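Local coordinates for DNA damage response protein Rtt109, putative (Neosartorya fumigata, PDB 5ZB9) that probably transfers the acetyl group of acetyl-CoA to lysine side chains of histone H3, at residues 82-87 with 127-131; 132-138 with 319-325; 250-254 with 288-292. All blocks are in the same frame, centred on the assembly; numbering follows the deposited sequence.

How the interactions relate
Interaction 1 and interaction 2 share the central mixed sheet, their centres 10 Å apart, and are joined directly: on strand 86-96 Thr87 N donates to Arg133 O and Thr87 O accepts from Met135 N, both on the parallel strand 133-140. Interaction 1 ties the turn before strand 86-96 to the loop after helix 111-127; interaction 2 then continues the sheet from strand 133-140 to strand 317-324. Interaction 3 is peripheral, about 24 to 26 Å from the other two centres, and joins the loops before and after helix 266-272. Along the chain it falls within the long excursion between the two strands of interaction 2. The sheet thus unites distant parts of the acetyltransferase domain.

Interaction 1: 82-87 with 127-131; sequences GTAHLT and HQRPG
Arg129 reaches from the loop after helix 111-127 into the turn that joins strands 71-82 and 86-96, where its guanidinium group meets Thr83 and Thr87. Its CB already points toward the turn. CG stands opposite the carbonyl carbon (chi1 -77°), the next bond is extended, and a bend at chi3 swings the head across the side chain of Thr87. Arg129 NE then passes 3.6 Å from Thr87 OG1, and Arg129 CZ lies 3.5 Å from Thr83 O. The two terminal nitrogens divide the work unequally. Arg129 NH2 gives a hydrogen bond to Thr83 O at 2.8 Å, running nearly along the C=O axis and in the guanidinium plane, and another to Thr87 OG1 at 3.2 Å, slightly tilted from that plane. Arg129 NH1 adds a weak bond to Thr83 O and lies 3.8 Å from Ala84 O, while Leu86 O lies near the edge of the group.

The turn that receives the arginine is closed by the backbone bond from Thr83 N to Leu86 O, and Thr83 OG1 accepts weak bonds from His85 N and Leu86 N. Thr87 OG1 also contacts two waters: one accepts from Arg129 N at 2.8 Å, and the other donates to His127 O at 2.7 Å but holds the threonine only weakly. Beyond the two segments, Phe407 packs on the Arg129 side chain, and the His127 and His55 rings meet nearly at right angles.

Across this contact the positive charge is met by neutral oxygens, with no carboxylate taking part. The carbonyl dipoles of the turn would be expected to contribute to its stabilisation, and two good bonds from one nitrogen fix the rotation of the guanidinium group, binding a beta-hairpin turn to the helix-to-strand connection.

Interaction 2: 132-138 with 319-325; sequences VRLMVSL and LWLVINP
Leu134, Val136 and Leu138 pair with Ile323, Leu321 and Leu319 in two antiparallel strands whose axes run 166° apart. Each of these three hydrogen-bonded pairs is doubly linked, so their amides and carbonyls satisfy one another; Leu321 N to Val136 O is 2.7 Å, and Leu138 N to Leu319 O is a longer 3.2 Å. Leu319 O takes a second donor, Ser137 OG, at 3.1 Å. That hydroxyl lies opposite its own backbone N (chi1 -174°) and also packs against Trp320 CD1. Beside it, Met135 SD makes an oblique Met-aromatic contact with the indole, 3.7 Å from Trp320 CD1.

At the other end Arg133 NE donates to Asn324 OD1 at 2.7 Å, with a weak bond from NH2 to the same oxygen; the guanidinium and amide planes stand almost perpendicular. NH2 is also bonded to Val332 O, Asn324 ND2 to Glu183 and Gln243, and Trp320 NE1 to the acetylated lysine at position 264.

Strands 86-96 and 202-208 flank the pair in the sheet. Helix 162-177 covers the face bearing Leu319 and Leu321; Leu138 packs on Trp169, and its side chain is about 7 Å from that of Trp168, which binds CoA in another structure of this protein.

Interaction 3: 250-254 with 288-292; sequences APPRC and SGHWR
Pro251 and His290 are the nearest CA pair, 6.1 Å apart, where two irregular segments face each other. Residues 251-254 form a type I beta turn, with Pro252 and Arg253 at its corners and Cys254 N bonded to Pro251 O at 2.8 Å. Opposite it, Gly289 has a positive phi (75°), and Ser288 OG accepts from His290 N to make an ST turn. The two turns are joined by a water that accepts from Arg253 N at 2.9 Å and donates to Gly289 O at 2.8 Å; there is no direct hydrogen bond between the segments.

The prolines lead the side-chain packing. Pro251 CG makes a van der Waals contact with the carbonyl oxygen of Ser288, and Pro251 CB meets the edge of the imidazole at His290 CD2; the two side chains cross at about a right angle. The apolar contact is that of Pro252 CB, which leans obliquely on Trp291 CZ3 at 3.6 Å. Arg253 meets the indole at its root: Arg253 CB touches Trp291 CZ2 at 3.3 Å, while Arg253 N lies over a ring face. The bridging water also stands above the ring centre.

With chi1 at 68°, Arg253 CG sits between its backbone N and carbonyl carbon, which carries the chain past the glycine, Arg253 CD reaching Gly289 O at 3.2 Å. The polar ends converge outside the segments: Arg253 NE forms a salt bridge with Asp272 OD1, and Trp291 NE1 donates to the same oxygen, so one carboxylate positions both groups. Leu268 and Leu271 of helix 266-272 pack against the indole.

Away from the CoA-binding residues, the arrangement is that of a proline-rich type I turn set against an ST turn, pairing the loops before and after helix 266-272 through a bridging water, the prolines, the arginine and the tryptophan.

Interaction 1: 82-87 with 127-131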
loop_
_atom_site.group_PDB
_atom_site.type_symbol
_atom_site.label_atom_id
_atom_site.label_comp_id
_atom_site.label_asym_id
_atom_site.label_seq_id
_atom_site.Cartn_x
_atom_site.Cartn_y
_atom_site.Cartn_z
ATOM N N GLY A 82 3.499 3.960 -11.560
ATOM C CA GLY A 82 3.090 3.514 -12.876
ATOM C C GLY A 82 4.267 3.257 -13.795
ATOM O O GLY A 82 5.179 4.072 -13.896
ATOM N N THR A 83 4.259 2.095 -14.433
ATOM C CA THR A 83 5.110 1.829 -15.587
ATOM C C THR A 83 4.200 1.493 -16.765
ATOM O O THR A 83 2.975 1.554 -16.650
ATOM C CB THR A 83 6.096 0.659 -15.357
ATOM O OG1 THR A 83 5.360 -0.553 -15.138
ATOM C CG2 THR A 83 7.009 0.935 -14.176
ATOM N N ALA A 84 4.788 1.126 -17.894
ATOM C CA ALA A 84 3.983 0.789 -19.050
ATOM C C ALA A 84 3.166 -0.468 -18.779
ATOM O O ALA A 84 2.075 -0.622 -19.321
ATOM C CB ALA A 84 4.851 0.609 -20.267
ATOM N N HIS A 85 3.673 -1.353 -17.919
ATOM C CA HIS A 85 3.030 -2.658 -17.737
ATOM C C HIS A 85 2.517 -2.976 -16.327
ATOM O O HIS A 85 1.920 -4.033 -16.110
ATOM C CB HIS A 85 3.991 -3.762 -18.178
ATOM C CG HIS A 85 4.360 -3.685 -19.626
ATOM N ND1 HIS A 85 3.417 -3.669 -20.633
ATOM C CD2 HIS A 85 5.565 -3.604 -20.237
ATOM C CE1 HIS A 85 4.026 -3.590 -21.801
ATOM N NE2 HIS A 85 5.331 -3.549 -21.589
ATOM N N LEU A 86 2.722 -2.068 -15.379
ATOM C CA LEU A 86 2.264 -2.308 -14.014
ATOM C C LEU A 86 1.846 -1.029 -13.300
ATOM O O LEU A 86 2.559 -0.023 -13.349
ATOM C CB LEU A 86 3.356 -3.008 -13.205
ATOM C CG LEU A 86 3.025 -3.453 -11.779
ATOM C CD1 LEU A 86 1.917 -4.516 -11.763
ATOM C CD2 LEU A 86 4.284 -3.964 -11.086
ATOM N N THR A 87 0.679 -1.073 -12.655
ATOM C CA THR A 87 0.293 -0.063 -11.674
ATOM C C THR A 87 0.490 -0.644 -10.278
ATOM O O THR A 87 0.007 -1.738 -9.978
ATOM C CB THR A 87 -1.173 0.391 -11.815
ATOM O OG1 THR A 87 -1.402 0.911 -13.125
ATOM C CG2 THR A 87 -1.496 1.476 -10.783
ATOM N N HIS A 127 -7.295 4.215 -10.841
ATOM C CA HIS A 127 -5.957 4.118 -11.423
ATOM C C HIS A 127 -5.801 2.858 -12.242
ATOM O O HIS A 127 -4.782 2.648 -12.900
ATOM C CB HIS A 127 -4.890 4.194 -10.330
ATOM C CG HIS A 127 -4.821 5.535 -9.681
ATOM N ND1 HIS A 127 -3.918 6.502 -10.065
ATOM C CD2 HIS A 127 -5.589 6.098 -8.721
ATOM C CE1 HIS A 127 -4.113 7.592 -9.346
ATOM N NE2 HIS A 127 -5.121 7.374 -8.522
ATOM N N GLN A 128 -6.833 2.031 -12.200
ATOM C CA GLN A 128 -6.936 0.867 -13.062
ATOM C C GLN A 128 -6.889 1.272 -14.536
ATOM O O GLN A 128 -7.699 2.068 -14.987
ATOM C CB GLN A 128 -8.230 0.112 -12.757
ATOM C CG GLN A 128 -8.418 -1.147 -13.567
ATOM C CD GLN A 128 -7.361 -2.176 -13.265
ATOM O OE1 GLN A 128 -6.337 -2.252 -13.951
ATOM N NE2 GLN A 128 -7.598 -2.978 -12.229
ATOM N N ARG A 129 -5.929 0.736 -15.278
ATOM C CA ARG A 129 -5.848 0.970 -16.716
ATOM C C ARG A 129 -6.255 -0.294 -17.454
ATOM O O ARG A 129 -5.983 -1.395 -16.980
ATOM C CB ARG A 129 -4.438 1.381 -17.131
ATOM C CG ARG A 129 -4.076 2.816 -16.823
ATOM C CD ARG A 129 -2.650 3.092 -17.256
ATOM N NE ARG A 129 -1.690 2.536 -16.313
ATOM C CZ ARG A 129 -0.458 2.149 -16.629
ATOM N NH1 ARG A 129 -0.030 2.233 -17.882
ATOM N NH2 ARG A 129 0.346 1.667 -15.689
ATOM N N PRO A 130 -6.915 -0.143 -18.613
ATOM C CA PRO A 130 -7.337 -1.285 -19.436
ATOM C C PRO A 130 -6.165 -2.149 -19.884
ATOM O O PRO A 130 -5.191 -1.631 -20.437
ATOM C CB PRO A 130 -8.004 -0.622 -20.644
ATOM C CG PRO A 130 -8.411 0.727 -20.161
ATOM C CD PRO A 130 -7.364 1.142 -19.178
ATOM N N GLY A 131 -6.256 -3.451 -19.640
ATOM C CA GLY A 131 -5.216 -4.379 -20.041
ATOM C C GLY A 131 -3.933 -4.351 -19.219
ATOM O O GLY A 131 -3.030 -5.148 -19.465
HETATM O O HOH W 1 -3.918 -0.936 -14.185
HETATM O O HOH W 2 -2.509 4.041 -13.323
#

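Interaction 2: 132-138 with 319-325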
loop_
_atom_site.group_PDB
_atom_site.type_symbol
_atom_site.label_atom_id
_atom_site.label_comp_id
_atom_site.label_asym_id
_atom_site.label_seq_id
_atom_site.Cartn_x
_atom_site.Cartn_y
_atom_site.Cartn_z
ATOM N N VAL A 132 -3.841 -3.449 -18.245
ATOM C CA VAL A 132 -2.630 -3.332 -17.434
ATOM C C VAL A 132 -2.805 -3.900 -16.026
ATOM O O VAL A 132 -3.683 -3.472 -15.276
ATOM C CB VAL A 132 -2.179 -1.869 -17.321
ATOM C CG1 VAL A 132 -0.974 -1.752 -16.387
ATOM C CG2 VAL A 132 -1.862 -1.309 -18.701
ATOM N N ARG A 133 -1.962 -4.869 -15.680
ATOM C CA ARG A 133 -1.945 -5.450 -14.341
ATOM C C ARG A 133 -1.800 -4.375 -13.254
ATOM O O ARG A 133 -1.013 -3.431 -13.398
ATOM C CB ARG A 133 -0.809 -6.474 -14.233
ATOM C CG ARG A 133 -0.771 -7.231 -12.921
ATOM C CD ARG A 133 0.198 -8.399 -12.975
ATOM N NE ARG A 133 -0.386 -9.562 -13.634
ATOM C CZ ARG A 133 0.156 -10.187 -14.674
ATOM N NH1 ARG A 133 1.307 -9.762 -15.181
ATOM N NH2 ARG A 133 -0.451 -11.240 -15.206
ATOM N N LEU A 134 -2.585 -4.505 -12.185
ATOM C CA LEU A 134 -2.515 -3.584 -11.052
ATOM C C LEU A 134 -2.251 -4.335 -9.744
ATOM O O LEU A 134 -2.834 -5.392 -9.483
ATOM C CB LEU A 134 -3.801 -2.768 -10.931
ATOM C CG LEU A 134 -3.805 -1.685 -9.845
ATOM C CD1 LEU A 134 -4.610 -0.496 -10.314
ATOM C CD2 LEU A 134 -4.352 -2.194 -8.508
ATOM N N MET A 135 -1.379 -3.769 -8.918
ATOM C CA MET A 135 -0.998 -4.389 -7.656
ATOM C C MET A 135 -1.217 -3.461 -6.459
ATOM O O MET A 135 -0.875 -2.276 -6.507
ATOM C CB MET A 135 0.467 -4.820 -7.712
ATOM C CG MET A 135 0.996 -5.338 -6.401
ATOM S SD MET A 135 2.628 -6.081 -6.554
ATOM C CE MET A 135 3.667 -4.627 -6.643
ATOM N N VAL A 136 -1.803 -4.001 -5.395
ATOM C CA VAL A 136 -1.823 -3.307 -4.116
ATOM C C VAL A 136 -0.822 -3.989 -3.206
ATOM O O VAL A 136 -0.821 -5.211 -3.081
ATOM C CB VAL A 136 -3.214 -3.306 -3.459
ATOM C CG1 VAL A 136 -3.168 -2.577 -2.117
ATOM C CG2 VAL A 136 -4.225 -2.660 -4.378
ATOM N N SER A 137 0.035 -3.203 -2.574
ATOM C CA SER A 137 1.107 -3.774 -1.794
ATOM C C SER A 137 1.361 -2.985 -0.512
ATOM O O SER A 137 1.073 -1.791 -0.431
ATOM C CB SER A 137 2.385 -3.844 -2.643
ATOM O OG SER A 137 3.430 -4.519 -1.954
ATOM N N LEU A 138 1.917 -3.670 0.483
ATOM C CA LEU A 138 2.257 -3.059 1.763
ATOM C C LEU A 138 3.115 -4.020 2.571
ATOM O O LEU A 138 3.111 -5.224 2.315
ATOM C CB LEU A 138 0.991 -2.697 2.552
ATOM C CG LEU A 138 0.102 -3.867 2.994
ATOM C CD1 LEU A 138 0.528 -4.468 4.351
ATOM C CD2 LEU A 138 -1.358 -3.449 3.024
ATOM N N LEU A 319 2.638 -8.109 1.784
ATOM C CA LEU A 319 1.380 -8.403 1.125
ATOM C C LEU A 319 1.321 -7.851 -0.306
ATOM O O LEU A 319 1.666 -6.694 -0.554
ATOM C CB LEU A 319 0.240 -7.840 1.961
ATOM C CG LEU A 319 -1.170 -8.225 1.558
ATOM C CD1 LEU A 319 -1.317 -9.711 1.746
ATOM C CD2 LEU A 319 -2.154 -7.513 2.439
ATOM N N TRP A 320 0.901 -8.693 -1.244
ATOM C CA TRP A 320 0.669 -8.253 -2.612
ATOM C C TRP A 320 -0.706 -8.719 -3.051
ATOM O O TRP A 320 -0.987 -9.917 -3.074
ATOM C CB TRP A 320 1.742 -8.790 -3.572
ATOM C CG TRP A 320 3.133 -8.544 -3.093
ATOM C CD1 TRP A 320 3.891 -7.426 -3.305
ATOM C CD2 TRP A 320 3.934 -9.427 -2.301
ATOM N NE1 TRP A 320 5.113 -7.565 -2.700
ATOM C CE2 TRP A 320 5.167 -8.782 -2.076
ATOM C CE3 TRP A 320 3.728 -10.701 -1.762
ATOM C CZ2 TRP A 320 6.192 -9.366 -1.329
ATOM C CZ3 TRP A 320 4.751 -11.285 -1.024
ATOM C CH2 TRP A 320 5.967 -10.616 -0.815
ATOM N N LEU A 321 -1.574 -7.767 -3.366
ATOM C CA LEU A 321 -2.836 -8.090 -3.993
ATOM C C LEU A 321 -2.677 -7.854 -5.484
ATOM O O LEU A 321 -2.475 -6.716 -5.917
ATOM C CB LEU A 321 -3.971 -7.241 -3.420
ATOM C CG LEU A 321 -5.291 -7.339 -4.187
ATOM C CD1 LEU A 321 -5.875 -8.753 -4.094
ATOM C CD2 LEU A 321 -6.271 -6.297 -3.679
ATOM N N VAL A 322 -2.727 -8.922 -6.270
ATOM C CA VAL A 322 -2.505 -8.781 -7.710
ATOM C C VAL A 322 -3.813 -8.922 -8.485
ATOM O O VAL A 322 -4.473 -9.975 -8.448
ATOM C CB VAL A 322 -1.480 -9.806 -8.240
ATOM C CG1 VAL A 322 -1.255 -9.614 -9.733
ATOM C CG2 VAL A 322 -0.165 -9.683 -7.482
ATOM N N ILE A 323 -4.173 -7.846 -9.181
ATOM C CA ILE A 323 -5.427 -7.764 -9.921
ATOM C C ILE A 323 -5.196 -7.853 -11.430
ATOM O O ILE A 323 -4.476 -7.041 -12.011
ATOM C CB ILE A 323 -6.176 -6.455 -9.597
ATOM C CG1 ILE A 323 -6.586 -6.433 -8.121
ATOM C CG2 ILE A 323 -7.388 -6.278 -10.515
ATOM C CD1 ILE A 323 -7.081 -5.091 -7.629
ATOM N N ASN A 324 -5.811 -8.846 -12.064
ATOM C CA ASN A 324 -5.691 -8.996 -13.509
ATOM C C ASN A 324 -6.981 -8.579 -14.185
ATOM O O ASN A 324 -8.004 -9.250 -14.051
ATOM C CB ASN A 324 -5.318 -10.432 -13.880
ATOM C CG ASN A 324 -3.951 -10.826 -13.353
ATOM O OD1 ASN A 324 -2.934 -10.324 -13.820
ATOM N ND2 ASN A 324 -3.921 -11.719 -12.366
ATOM N N PRO A 325 -6.937 -7.451 -14.908
ATOM C CA PRO A 325 -8.104 -6.852 -15.557
ATOM C C PRO A 325 -8.581 -7.706 -16.737
ATOM O O PRO A 325 -7.846 -8.606 -17.159
ATOM C CB PRO A 325 -7.571 -5.496 -16.018
ATOM C CG PRO A 325 -6.155 -5.781 -16.350
ATOM C CD PRO A 325 -5.698 -6.744 -15.275
#

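Interaction 3: 250-254 with 288-292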
loop_
_atom_site.group_PDB
_atom_site.type_symbol
_atom_site.label_atom_id
_atom_site.label_comp_id
_atom_site.label_asym_id
_atom_site.label_seq_id
_atom_site.Cartn_x
_atom_site.Cartn_y
_atom_site.Cartn_z
ATOM N N ALA A 250 16.469 -13.497 -14.120
ATOM C CA ALA A 250 17.358 -12.376 -13.830
ATOM C C ALA A 250 17.911 -12.510 -12.403
ATOM O O ALA A 250 17.383 -13.293 -11.609
ATOM C CB ALA A 250 16.617 -11.062 -14.016
ATOM N N PRO A 251 18.992 -11.777 -12.071
ATOM C CA PRO A 251 19.534 -11.901 -10.709
ATOM C C PRO A 251 18.514 -11.487 -9.646
ATOM O O PRO A 251 17.708 -10.589 -9.902
ATOM C CB PRO A 251 20.729 -10.947 -10.712
ATOM C CG PRO A 251 21.063 -10.755 -12.144
ATOM C CD PRO A 251 19.779 -10.841 -12.890
ATOM N N PRO A 252 18.545 -12.137 -8.472
ATOM C CA PRO A 252 17.545 -11.897 -7.424
ATOM C C PRO A 252 17.357 -10.411 -7.100
ATOM O O PRO A 252 16.238 -10.002 -6.810
ATOM C CB PRO A 252 18.112 -12.653 -6.221
ATOM C CG PRO A 252 18.942 -13.732 -6.826
ATOM C CD PRO A 252 19.534 -13.151 -8.069
ATOM N N ARG A 253 18.421 -9.616 -7.187
ATOM C CA ARG A 253 18.338 -8.192 -6.873
ATOM C C ARG A 253 17.371 -7.432 -7.780
ATOM O O ARG A 253 17.014 -6.292 -7.491
ATOM C CB ARG A 253 19.726 -7.543 -6.945
ATOM C CG ARG A 253 20.329 -7.451 -8.345
ATOM C CD ARG A 253 21.660 -6.712 -8.310
ATOM N NE ARG A 253 21.521 -5.435 -7.627
ATOM C CZ ARG A 253 21.216 -4.300 -8.241
ATOM N NH1 ARG A 253 21.042 -4.287 -9.558
ATOM N NH2 ARG A 253 21.089 -3.178 -7.540
ATOM N N CYS A 254 16.957 -8.065 -8.875
ATOM C CA CYS A 254 16.057 -7.438 -9.841
ATOM C C CYS A 254 14.613 -7.883 -9.662
ATOM O O CYS A 254 13.708 -7.341 -10.294
ATOM C CB CYS A 254 16.495 -7.763 -11.276
ATOM S SG CYS A 254 18.225 -7.424 -11.664
ATOM N N SER A 288 27.640 -8.921 -12.988
ATOM C CA SER A 288 26.695 -10.028 -13.015
ATOM C C SER A 288 25.459 -9.666 -12.198
ATOM O O SER A 288 24.365 -10.179 -12.438
ATOM C CB SER A 288 27.333 -11.301 -12.467
ATOM O OG SER A 288 27.682 -11.146 -11.098
ATOM N N GLY A 289 25.652 -8.774 -11.229
ATOM C CA GLY A 289 24.592 -8.371 -10.331
ATOM C C GLY A 289 24.294 -9.437 -9.295
ATOM O O GLY A 289 23.236 -9.427 -8.671
ATOM N N HIS A 290 25.223 -10.368 -9.108
ATOM C CA HIS A 290 25.021 -11.438 -8.144
ATOM C C HIS A 290 25.616 -11.076 -6.793
ATOM O O HIS A 290 26.761 -10.642 -6.695
ATOM C CB HIS A 290 25.622 -12.746 -8.646
ATOM C CG HIS A 290 24.904 -13.329 -9.822
ATOM N ND1 HIS A 290 25.491 -14.236 -10.679
ATOM C CD2 HIS A 290 23.644 -13.141 -10.282
ATOM C CE1 HIS A 290 24.626 -14.579 -11.615
ATOM N NE2 HIS A 290 23.496 -13.932 -11.397
ATOM N N TRP A 291 24.815 -11.257 -5.753
ATOM C CA TRP A 291 25.250 -11.029 -4.392
ATOM C C TRP A 291 26.239 -12.086 -3.929
ATOM O O TRP A 291 26.320 -13.175 -4.503
ATOM C CB TRP A 291 24.055 -11.030 -3.456
ATOM C CG TRP A 291 23.081 -9.925 -3.656
ATOM C CD1 TRP A 291 23.358 -8.617 -3.890
ATOM C CD2 TRP A 291 21.653 -10.036 -3.609
ATOM N NE1 TRP A 291 22.188 -7.897 -3.988
ATOM C CE2 TRP A 291 21.128 -8.751 -3.820
ATOM C CE3 TRP A 291 20.769 -11.102 -3.404
ATOM C CZ2 TRP A 291 19.761 -8.499 -3.821
ATOM C CZ3 TRP A 291 19.418 -10.852 -3.420
ATOM C CH2 TRP A 291 18.925 -9.566 -3.634
ATOM N N ARG A 292 26.961 -11.772 -2.861
ATOM C CA ARG A 292 27.933 -12.700 -2.302
ATOM C C ARG A 292 27.250 -13.727 -1.405
ATOM O O ARG A 292 27.411 -14.932 -1.591
ATOM C CB ARG A 292 29.010 -11.939 -1.518
ATOM C CG ARG A 292 30.103 -12.829 -0.941
ATOM C CD ARG A 292 31.164 -12.035 -0.183
ATOM N NE ARG A 292 30.615 -11.366 0.992
ATOM C CZ ARG A 292 30.615 -10.048 1.160
ATOM N NH1 ARG A 292 30.091 -9.521 2.263
ATOM N NH2 ARG A 292 31.144 -9.256 0.225
HETATM O O HOH W 3 21.235 -10.476 -7.064
#